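HTPA Reductase (Selaginella moellendorffii, PDB 5U5N) probably catalyses the NAD(P)H-dependent reduction of 4-hydroxy-tetrahydrodipicolinate to tetrahydrodipicolinate in the diaminopimelate route to lysine. Local coordinates at residues Ile124-Ala135 with Tyr267-Gly275; Ser170-Leu180 with Ala216-Ser224. All blocks are in the same frame, centred on the assembly; numbering follows the deposited sequence.

Contact 1: Ile124-Ala135 with Tyr267-Gly275; sequences IIAPQMGKQVVA and YNMIDVLEG. With NAD (nicotinamide-adenine-dinucleotide), chain C.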
loop_
_atom_site.group_PDB
_atom_site.type_symbol
_atom_site.label_atom_id
_atom_site.label_comp_id
_atom_site.label_asym_id
_atom_site.label_seq_id
_atom_site.Cartn_x
_atom_site.Cartn_y
_atom_site.Cartn_z
ATOM N N ILE A 124 17.707 -15.885 10.479
ATOM C CA ILE A 124 17.044 -14.949 9.606
ATOM C C ILE A 124 18.112 -14.511 8.630
ATOM O O ILE A 124 19.126 -13.927 9.011
ATOM C CB ILE A 124 16.472 -13.743 10.382
ATOM C CG1 ILE A 124 15.285 -14.182 11.242
ATOM C CG2 ILE A 124 16.019 -12.658 9.413
ATOM C CD1 ILE A 124 15.048 -13.264 12.412
ATOM N N ILE A 125 17.882 -14.791 7.360
ATOM C CA ILE A 125 18.756 -14.353 6.301
ATOM C C ILE A 125 17.930 -13.395 5.472
ATOM O O ILE A 125 16.973 -13.797 4.790
ATOM C CB ILE A 125 19.275 -15.553 5.467
ATOM C CG1 ILE A 125 20.209 -16.387 6.362
ATOM C CG2 ILE A 125 20.010 -15.076 4.218
ATOM C CD1 ILE A 125 20.532 -17.765 5.845
ATOM N N ALA A 126 18.278 -12.122 5.557
ATOM C CA ALA A 126 17.531 -11.121 4.828
ATOM C C ALA A 126 18.476 -10.028 4.347
ATOM O O ALA A 126 19.059 -9.286 5.178
ATOM C CB ALA A 126 16.448 -10.544 5.722
ATOM N N PRO A 127 18.648 -9.922 3.024
ATOM C CA PRO A 127 19.493 -8.872 2.477
ATOM C C PRO A 127 18.869 -7.460 2.449
ATOM O O PRO A 127 19.571 -6.507 2.099
ATOM C CB PRO A 127 19.785 -9.387 1.065
ATOM C CG PRO A 127 18.565 -10.155 0.699
ATOM C CD PRO A 127 18.037 -10.741 1.963
ATOM N N GLN A 128 17.585 -7.330 2.783
ATOM C CA GLN A 128 16.959 -6.009 3.066
ATOM C C GLN A 128 16.270 -6.085 4.441
ATOM O O GLN A 128 15.285 -6.785 4.595
ATOM C CB GLN A 128 15.991 -5.637 1.933
ATOM C CG GLN A 128 14.982 -4.527 2.193
ATOM C CD GLN A 128 15.572 -3.164 2.353
ATOM O OE1 GLN A 128 15.921 -2.743 3.449
ATOM N NE2 GLN A 128 15.634 -2.437 1.260
ATOM N N MET A 129 16.814 -5.367 5.415
ATOM C CA MET A 129 16.364 -5.397 6.809
ATOM C C MET A 129 15.580 -4.157 7.192
ATOM O O MET A 129 15.099 -4.071 8.333
ATOM C CB MET A 129 17.563 -5.565 7.770
ATOM C CG MET A 129 18.292 -6.868 7.549
ATOM S SD MET A 129 17.447 -8.272 8.296
ATOM C CE MET A 129 18.015 -8.071 9.975
ATOM N N GLY A 130 15.464 -3.194 6.278
ATOM C CA GLY A 130 14.556 -2.078 6.491
ATOM C C GLY A 130 13.129 -2.574 6.386
ATOM O O GLY A 130 12.522 -2.467 5.286
ATOM N N LYS A 131 12.606 -3.076 7.518
ATOM C CA LYS A 131 11.362 -3.847 7.494
ATOM C C LYS A 131 10.152 -3.076 6.981
ATOM O O LYS A 131 9.272 -3.681 6.398
ATOM C CB LYS A 131 11.026 -4.510 8.840
ATOM C CG LYS A 131 10.319 -3.640 9.847
ATOM C CD LYS A 131 9.923 -4.444 11.064
ATOM C CE LYS A 131 8.943 -3.617 11.894
ATOM N NZ LYS A 131 8.534 -4.331 13.116
ATOM N N GLN A 132 10.112 -1.767 7.193
ATOM C CA GLN A 132 8.951 -0.976 6.723
ATOM C C GLN A 132 8.957 -0.888 5.207
ATOM O O GLN A 132 7.877 -0.871 4.569
ATOM C CB GLN A 132 8.931 0.420 7.355
ATOM C CG GLN A 132 8.581 0.412 8.843
ATOM C CD GLN A 132 9.727 -0.071 9.747
ATOM O OE1 GLN A 132 10.881 -0.179 9.297
ATOM N NE2 GLN A 132 9.408 -0.348 11.025
ATOM N N VAL A 133 10.151 -0.795 4.632
ATOM C CA VAL A 133 10.299 -0.844 3.179
ATOM C C VAL A 133 9.905 -2.242 2.660
ATOM O O VAL A 133 9.171 -2.341 1.644
ATOM C CB VAL A 133 11.701 -0.392 2.705
ATOM C CG1 VAL A 133 11.852 -0.602 1.206
ATOM C CG2 VAL A 133 11.920 1.089 3.010
ATOM N N VAL A 134 10.309 -3.302 3.366
ATOM C CA VAL A 134 9.927 -4.661 2.972
ATOM C C VAL A 134 8.381 -4.821 2.972
ATOM O O VAL A 134 7.825 -5.476 2.067
ATOM C CB VAL A 134 10.550 -5.738 3.884
ATOM C CG1 VAL A 134 9.971 -7.123 3.603
ATOM C CG2 VAL A 134 12.064 -5.755 3.726
ATOM N N ALA A 135 7.717 -4.270 3.992
ATOM C CA ALA A 135 6.250 -4.384 4.102
ATOM C C ALA A 135 5.519 -3.715 2.949
ATOM O O ALA A 135 4.501 -4.265 2.458
ATOM C CB ALA A 135 5.749 -3.809 5.430
ATOM N N TYR A 267 14.019 -18.250 8.588
ATOM C CA TYR A 267 13.024 -17.216 8.441
ATOM C C TYR A 267 13.644 -16.116 7.617
ATOM O O TYR A 267 14.861 -16.088 7.445
ATOM C CB TYR A 267 12.597 -16.673 9.803
ATOM C CG TYR A 267 11.941 -17.706 10.706
ATOM C CD1 TYR A 267 12.697 -18.550 11.511
ATOM C CD2 TYR A 267 10.537 -17.841 10.739
ATOM C CE1 TYR A 267 12.088 -19.487 12.332
ATOM C CE2 TYR A 267 9.912 -18.761 11.548
ATOM C CZ TYR A 267 10.675 -19.590 12.344
ATOM O OH TYR A 267 10.001 -20.501 13.131
ATOM N N ASN A 268 12.791 -15.259 7.066
ATOM C CA ASN A 268 13.195 -14.038 6.398
ATOM C C ASN A 268 12.452 -12.818 7.009
ATOM O O ASN A 268 11.766 -12.951 7.999
ATOM C CB ASN A 268 12.981 -14.200 4.895
ATOM C CG ASN A 268 11.476 -14.306 4.493
ATOM O OD1 ASN A 268 10.587 -14.059 5.280
ATOM N ND2 ASN A 268 11.222 -14.688 3.270
ATOM N N MET A 269 12.646 -11.635 6.467
ATOM C CA MET A 269 12.060 -10.445 7.040
ATOM C C MET A 269 10.523 -10.360 6.880
ATOM O O MET A 269 9.852 -9.706 7.683
ATOM C CB MET A 269 12.761 -9.214 6.465
ATOM C CG MET A 269 12.346 -7.868 7.044
ATOM S SD MET A 269 12.418 -7.632 8.860
ATOM C CE MET A 269 14.033 -8.287 9.204
ATOM N N ILE A 270 9.968 -11.033 5.868
ATOM C CA ILE A 270 8.486 -11.142 5.729
ATOM C C ILE A 270 7.927 -11.880 6.950
ATOM O O ILE A 270 6.931 -11.462 7.538
ATOM C CB ILE A 270 8.054 -11.959 4.476
ATOM C CG1 ILE A 270 8.570 -11.332 3.182
ATOM C CG2 ILE A 270 6.532 -12.175 4.425
ATOM C CD1 ILE A 270 8.065 -9.963 2.865
ATOM N N ASP A 271 8.577 -12.988 7.320
ATOM C CA ASP A 271 8.168 -13.762 8.509
ATOM C C ASP A 271 8.177 -12.902 9.768
ATOM O O ASP A 271 7.303 -13.038 10.563
ATOM C CB ASP A 271 9.092 -14.980 8.719
ATOM C CG ASP A 271 9.054 -15.961 7.548
ATOM O OD1 ASP A 271 7.959 -16.199 6.995
ATOM O OD2 ASP A 271 10.114 -16.482 7.180
ATOM N N VAL A 272 9.189 -12.045 9.922
ATOM C CA VAL A 272 9.311 -11.120 11.057
ATOM C C VAL A 272 8.116 -10.144 11.044
ATOM O O VAL A 272 7.505 -9.922 12.063
ATOM C CB VAL A 272 10.648 -10.326 11.056
ATOM C CG1 VAL A 272 10.728 -9.302 12.188
ATOM C CG2 VAL A 272 11.856 -11.251 11.122
ATOM N N LEU A 273 7.800 -9.578 9.888
ATOM C CA LEU A 273 6.654 -8.643 9.775
ATOM C C LEU A 273 5.336 -9.326 10.189
ATOM O O LEU A 273 4.552 -8.774 10.936
ATOM C CB LEU A 273 6.571 -8.079 8.358
ATOM C CG LEU A 273 7.643 -7.040 8.035
ATOM C CD1 LEU A 273 7.813 -6.839 6.537
ATOM C CD2 LEU A 273 7.367 -5.698 8.704
ATOM N N GLU A 274 5.146 -10.551 9.716
ATOM C CA GLU A 274 3.972 -11.362 10.047
ATOM C C GLU A 274 3.842 -11.651 11.541
ATOM O O GLU A 274 2.747 -11.757 12.045
ATOM C CB GLU A 274 3.964 -12.678 9.260
ATOM C CG GLU A 274 3.596 -12.553 7.789
ATOM C CD GLU A 274 4.010 -13.766 6.963
ATOM O OE1 GLU A 274 4.981 -14.465 7.364
ATOM O OE2 GLU A 274 3.421 -14.013 5.893
ATOM N N GLY A 275 4.972 -11.773 12.256
ATOM C CA GLY A 275 4.947 -11.934 13.716
ATOM C C GLY A 275 4.522 -10.732 14.577
ATOM O O GLY A 275 4.406 -10.863 15.788
HETATM P PA NAD C . 31.962 -1.840 6.839
HETATM O O1A NAD C . 33.024 -1.979 5.762
HETATM O O2A NAD C . 31.713 -0.518 7.538
HETATM O O5B NAD C . 32.205 -2.913 7.990
HETATM C C5B NAD C . 32.244 -4.306 7.747
HETATM C C4B NAD C . 33.150 -4.889 8.825
HETATM O O4B NAD C . 33.193 -6.314 8.758
HETATM C C3B NAD C . 34.592 -4.389 8.731
HETATM O O3B NAD C . 34.853 -3.491 9.824
HETATM C C2B NAD C . 35.452 -5.663 8.717
HETATM O O2B NAD C . 36.676 -5.511 9.471
HETATM C C1B NAD C . 34.474 -6.735 9.238
HETATM N N9A NAD C . 34.710 -8.155 8.860
HETATM C C8A NAD C . 35.158 -8.626 7.678
HETATM N N7A NAD C . 35.241 -9.976 7.702
HETATM C C5A NAD C . 34.828 -10.394 8.912
HETATM C C6A NAD C . 34.682 -11.696 9.600
HETATM N N6A NAD C . 34.988 -12.851 8.971
HETATM N N1A NAD C . 34.222 -11.709 10.870
HETATM C C2A NAD C . 33.915 -10.569 11.527
HETATM N N3A NAD C . 34.036 -9.345 10.960
HETATM C C4A NAD C . 34.475 -9.194 9.676
HETATM O O3 NAD C . 30.596 -2.420 6.200
HETATM P PN NAD C . 29.117 -1.856 6.558
HETATM O O1N NAD C . 29.062 -0.462 5.976
HETATM O O2N NAD C . 28.839 -2.070 8.034
HETATM O O5D NAD C . 28.229 -2.929 5.743
HETATM C C5D NAD C . 28.334 -4.310 6.072
HETATM C C4D NAD C . 27.506 -5.204 5.158
HETATM O O4D NAD C . 26.117 -5.024 5.460
HETATM C C3D NAD C . 27.681 -4.909 3.661
HETATM O O3D NAD C . 27.747 -6.123 2.892
HETATM C C2D NAD C . 26.436 -4.121 3.301
HETATM O O2D NAD C . 26.007 -4.312 1.952
HETATM C C1D NAD C . 25.406 -4.714 4.253
HETATM N N1N NAD C . 24.207 -3.887 4.501
HETATM C C2N NAD C . 23.030 -4.539 4.495
HETATM C C3N NAD C . 21.821 -3.888 4.727
HETATM C C7N NAD C . 20.513 -4.656 4.696
HETATM O O7N NAD C . 19.491 -4.051 4.413
HETATM N N7N NAD C . 20.451 -5.973 4.955
HETATM C C4N NAD C . 21.860 -2.513 4.967
HETATM C C5N NAD C . 23.080 -1.842 4.971
HETATM C C6N NAD C . 24.254 -2.555 4.734
HETATM O O HOH W 1 7.408 -6.670 12.820
#
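I124 and Y267 form a parallel beta bridge, and beyond it helices 131-135 and 269-274 cross at -91° with their axes 9.8 Å apart. This is the edge of the Rossmann-type nucleotide-binding sheet, where the C-terminal end of the chain returns to add strand 266-267 beside strand 123-125. The bridge is tied by I125 N, which donates to Y267 O at 3.3 Å, while CG1 of I124 lies against CB of Y267. Directly after the strand, N268 and D271 make a capping box: D271 N reaches N268 OD1, nearly along the C=O axis, and N268 N is bound by D271 OD2, so each of the two residues holds the other's backbone amide with its side chain. M269 fills the middle of the interface. Its CB lies against A126 CB, and the chain, running opposite the amide nitrogen (chi1 -175°) and then bending twice, brings SD to 3.4 Å from K131 CB. Its CE ends 3.5 Å from M129 SD. L273 spreads its two methyls over the first turn of helix 131-135, CD2 along the extended K131 chain and CD1 against A135 CB. V134 wedges in next to them, its CG1 only 3.5 Å from I270 CD1, a tight fit. Loop 126-130 between strand and helix also reaches the cofactor: M129 N donates to the nicotinamide carboxamide oxygen O7N of NAD at 3.1 Å, with an N-H...O angle of 162°.

Contact 2: Ser170-Leu180 with Ala216-Ser224; sequences SGTALAVISSL and AFHTYKIIS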
loop_
_atom_site.group_PDB
_atom_site.type_symbol
_atom_site.label_atom_id
_atom_site.label_comp_id
_atom_site.label_asym_id
_atom_site.label_seq_id
_atom_site.Cartn_x
_atom_site.Cartn_y
_atom_site.Cartn_z
ATOM N N SER A 170 17.615 0.420 -7.897
ATOM C CA SER A 170 17.626 -0.327 -6.624
ATOM C C SER A 170 16.759 -1.575 -6.700
ATOM O O SER A 170 15.710 -1.566 -7.385
ATOM C CB SER A 170 17.175 0.564 -5.436
ATOM O OG SER A 170 15.763 0.628 -5.295
ATOM N N GLY A 171 17.194 -2.655 -6.063
ATOM C CA GLY A 171 16.423 -3.908 -6.048
ATOM C C GLY A 171 14.978 -3.733 -5.560
ATOM O O GLY A 171 14.071 -4.449 -6.001
ATOM N N THR A 172 14.804 -2.787 -4.632
ATOM C CA THR A 172 13.502 -2.392 -4.122
ATOM C C THR A 172 12.657 -1.744 -5.247
ATOM O O THR A 172 11.533 -2.143 -5.454
ATOM C CB THR A 172 13.657 -1.431 -2.915
ATOM O OG1 THR A 172 14.323 -2.097 -1.844
ATOM C CG2 THR A 172 12.329 -0.954 -2.431
ATOM N N ALA A 173 13.213 -0.768 -5.963
ATOM C CA ALA A 173 12.544 -0.147 -7.109
ATOM C C ALA A 173 12.158 -1.173 -8.153
ATOM O O ALA A 173 11.014 -1.174 -8.624
ATOM C CB ALA A 173 13.390 0.959 -7.739
ATOM N N LEU A 174 13.057 -2.094 -8.465
ATOM C CA LEU A 174 12.760 -3.105 -9.475
ATOM C C LEU A 174 11.637 -4.013 -9.053
ATOM O O LEU A 174 10.843 -4.427 -9.889
ATOM C CB LEU A 174 13.982 -3.980 -9.784
ATOM C CG LEU A 174 15.198 -3.340 -10.443
ATOM C CD1 LEU A 174 16.263 -4.408 -10.592
ATOM C CD2 LEU A 174 14.798 -2.750 -11.787
ATOM N N ALA A 175 11.612 -4.382 -7.779
ATOM C CA ALA A 175 10.554 -5.259 -7.286
ATOM C C ALA A 175 9.188 -4.533 -7.305
ATOM O O ALA A 175 8.161 -5.125 -7.648
ATOM C CB ALA A 175 10.876 -5.762 -5.892
ATOM N N VAL A 176 9.182 -3.255 -6.973
ATOM C CA VAL A 176 7.933 -2.486 -7.006
ATOM C C VAL A 176 7.471 -2.310 -8.470
ATOM O O VAL A 176 6.297 -2.559 -8.770
ATOM C CB VAL A 176 8.055 -1.145 -6.245
ATOM C CG1 VAL A 176 6.815 -0.264 -6.467
ATOM C CG2 VAL A 176 8.268 -1.399 -4.760
ATOM N N ILE A 177 8.385 -1.945 -9.371
ATOM C CA ILE A 177 8.079 -1.843 -10.813
ATOM C C ILE A 177 7.497 -3.145 -11.330
ATOM O O ILE A 177 6.505 -3.144 -12.039
ATOM C CB ILE A 177 9.301 -1.433 -11.629
ATOM C CG1 ILE A 177 9.644 0.027 -11.352
ATOM C CG2 ILE A 177 9.050 -1.598 -13.112
ATOM C CD1 ILE A 177 11.118 0.335 -11.463
ATOM N N SER A 178 8.084 -4.262 -10.936
ATOM C CA SER A 178 7.520 -5.548 -11.314
ATOM C C SER A 178 6.033 -5.748 -10.900
ATOM O O SER A 178 5.252 -6.403 -11.593
ATOM C CB SER A 178 8.367 -6.664 -10.741
ATOM O OG SER A 178 7.578 -7.827 -10.661
ATOM N N SER A 179 5.678 -5.265 -9.724
ATOM C CA SER A 179 4.289 -5.305 -9.266
ATOM C C SER A 179 3.458 -4.348 -10.104
ATOM O O SER A 179 2.385 -4.710 -10.540
ATOM C CB SER A 179 4.176 -4.978 -7.767
ATOM O OG SER A 179 4.730 -6.063 -7.057
ATOM N N LEU A 180 3.979 -3.161 -10.353
ATOM C CA LEU A 180 3.299 -2.143 -11.136
ATOM C C LEU A 180 2.975 -2.599 -12.566
ATOM O O LEU A 180 1.933 -2.203 -13.113
ATOM C CB LEU A 180 4.078 -0.836 -11.128
ATOM C CG LEU A 180 4.076 -0.119 -9.761
ATOM C CD1 LEU A 180 5.120 1.003 -9.701
ATOM C CD2 LEU A 180 2.663 0.423 -9.431
ATOM N N ALA A 216 18.350 6.483 0.505
ATOM C CA ALA A 216 17.591 5.766 -0.518
ATOM C C ALA A 216 16.155 6.310 -0.613
ATOM O O ALA A 216 15.253 5.946 0.179
ATOM C CB ALA A 216 17.607 4.275 -0.260
ATOM N N PHE A 217 15.975 7.238 -1.552
ATOM C CA PHE A 217 14.714 7.940 -1.765
ATOM C C PHE A 217 14.137 7.413 -3.054
ATOM O O PHE A 217 14.835 7.402 -4.091
ATOM C CB PHE A 217 14.941 9.449 -1.881
ATOM C CG PHE A 217 15.099 10.179 -0.542
ATOM C CD1 PHE A 217 15.842 9.629 0.530
ATOM C CD2 PHE A 217 14.573 11.464 -0.376
ATOM C CE1 PHE A 217 15.997 10.323 1.722
ATOM C CE2 PHE A 217 14.728 12.149 0.811
ATOM C CZ PHE A 217 15.439 11.581 1.862
ATOM N N HIS A 218 12.887 6.952 -2.991
ATOM C CA HIS A 218 12.122 6.490 -4.141
ATOM C C HIS A 218 10.766 7.245 -4.249
ATOM O O HIS A 218 10.128 7.519 -3.237
ATOM C CB HIS A 218 11.801 5.009 -3.986
ATOM C CG HIS A 218 12.995 4.138 -3.748
ATOM N ND1 HIS A 218 13.610 4.049 -2.525
ATOM C CD2 HIS A 218 13.678 3.316 -4.579
ATOM C CE1 HIS A 218 14.632 3.215 -2.615
ATOM N NE2 HIS A 218 14.695 2.756 -3.853
ATOM N N THR A 219 10.375 7.556 -5.481
ATOM C CA THR A 219 9.112 8.200 -5.829
ATOM C C THR A 219 8.521 7.464 -7.033
ATOM O O THR A 219 9.190 7.330 -8.074
ATOM C CB THR A 219 9.321 9.671 -6.236
ATOM O OG1 THR A 219 9.876 10.405 -5.141
ATOM C CG2 THR A 219 7.986 10.334 -6.623
ATOM N N TYR A 220 7.283 6.995 -6.899
ATOM C CA TYR A 220 6.530 6.348 -7.958
ATOM C C TYR A 220 5.288 7.216 -8.240
ATOM O O TYR A 220 4.505 7.505 -7.307
ATOM C CB TYR A 220 6.090 4.947 -7.534
ATOM C CG TYR A 220 7.173 4.096 -6.911
ATOM C CD1 TYR A 220 7.505 4.214 -5.569
ATOM C CD2 TYR A 220 7.881 3.163 -7.678
ATOM C CE1 TYR A 220 8.514 3.433 -5.005
ATOM C CE2 TYR A 220 8.898 2.382 -7.115
ATOM C CZ TYR A 220 9.195 2.527 -5.788
ATOM O OH TYR A 220 10.180 1.767 -5.240
ATOM N N LYS A 221 5.135 7.669 -9.484
ATOM C CA LYS A 221 3.956 8.446 -9.863
ATOM C C LYS A 221 3.169 7.722 -10.936
ATOM O O LYS A 221 3.733 7.272 -11.924
ATOM C CB LYS A 221 4.321 9.809 -10.396
ATOM C CG LYS A 221 5.421 10.495 -9.647
ATOM C CD LYS A 221 5.582 11.901 -10.196
ATOM C CE LYS A 221 6.784 12.632 -9.604
ATOM N NZ LYS A 221 6.435 14.099 -9.497
ATOM N N ILE A 222 1.860 7.653 -10.734
ATOM C CA ILE A 222 0.955 6.915 -11.596
ATOM C C ILE A 222 -0.193 7.861 -11.981
ATOM O O ILE A 222 -0.928 8.338 -11.097
ATOM C CB ILE A 222 0.400 5.659 -10.891
ATOM C CG1 ILE A 222 1.476 4.902 -10.101
ATOM C CG2 ILE A 222 -0.187 4.706 -11.909
ATOM C CD1 ILE A 222 0.942 3.709 -9.321
ATOM N N ILE A 223 -0.337 8.126 -13.286
ATOM C CA ILE A 223 -1.244 9.141 -13.795
ATOM C C ILE A 223 -2.203 8.543 -14.840
ATOM O O ILE A 223 -1.781 7.801 -15.717
ATOM C CB ILE A 223 -0.459 10.307 -14.436
ATOM C CG1 ILE A 223 0.518 10.924 -13.445
ATOM C CG2 ILE A 223 -1.416 11.406 -14.936
ATOM C CD1 ILE A 223 1.674 11.642 -14.130
ATOM N N SER A 224 -3.491 8.888 -14.738
ATOM C CA SER A 224 -4.511 8.376 -15.673
ATOM C C SER A 224 -4.324 8.920 -17.098
ATOM O O SER A 224 -3.718 9.977 -17.262
ATOM C CB SER A 224 -5.905 8.764 -15.198
ATOM O OG SER A 224 -6.000 10.180 -15.133
#
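S170 meets H218 at the start of helix 171-180, which runs alongside strand 216-223 at 18° with the axes 10.0 Å apart, the helix-on-sheet packing of the C-terminal domain. The OG of S170 does two jobs: as N-cap it accepts from A173 N at 3.0 Å, and it shares a 2.8 Å hydrogen bond with H218 NE2 at the edge of the imidazole. T172 adds a looser contact to that ring, its OG1 turned to a weak hydrogen bond with Q128 NE2. One residue on, A173 puts CB at the edge of the same ring, 4.0 Å from H218 CD2, and its CA close to the hydroxyl of Y220. V176 then lies over one face of the Y220 ring: CG1, the branch turned away from the valine's own amide (chi1 171°), sits 3.8 Å from the ring centroid in a CH-pi contact offset toward the rim. L180 closes the row, with CD1 near Y220 CD2 and CD2 3.7 Å from I222 CD1. The phenol OH of Y220 is hydrogen-bonded to H235 NE2 on the adjoining strand 229-238. A leucine in place of Y220 would probably leave H235 without this partner and V176 without its aromatic face. The contact thus changes character along its length, from a polar end, where one serine oxygen couples the helix start to a histidine, to a purely apolar one.

The two contacts illustrate how a two-domain reductase is built by nesting. Contact 2 lies wholly within the span of chain that contact 1 closes: helix 171-182 and strand 215-223 belong to the C-terminal domain, the strand in its mixed sheet, and the chain then returns through helix 241-259 to complete the parallel sheet of the nucleotide-binding domain. Their centres are about 19 Å apart, yet they meet beyond strand 123-125, where T172 packs against V133. Helix 131-146, whose first turn belongs to contact 1, runs on to pack against helix 171-182 of contact 2. Contact 1 thus belongs to the junction between the two domains beside NAD, and contact 2 to the interior of the C-terminal domain.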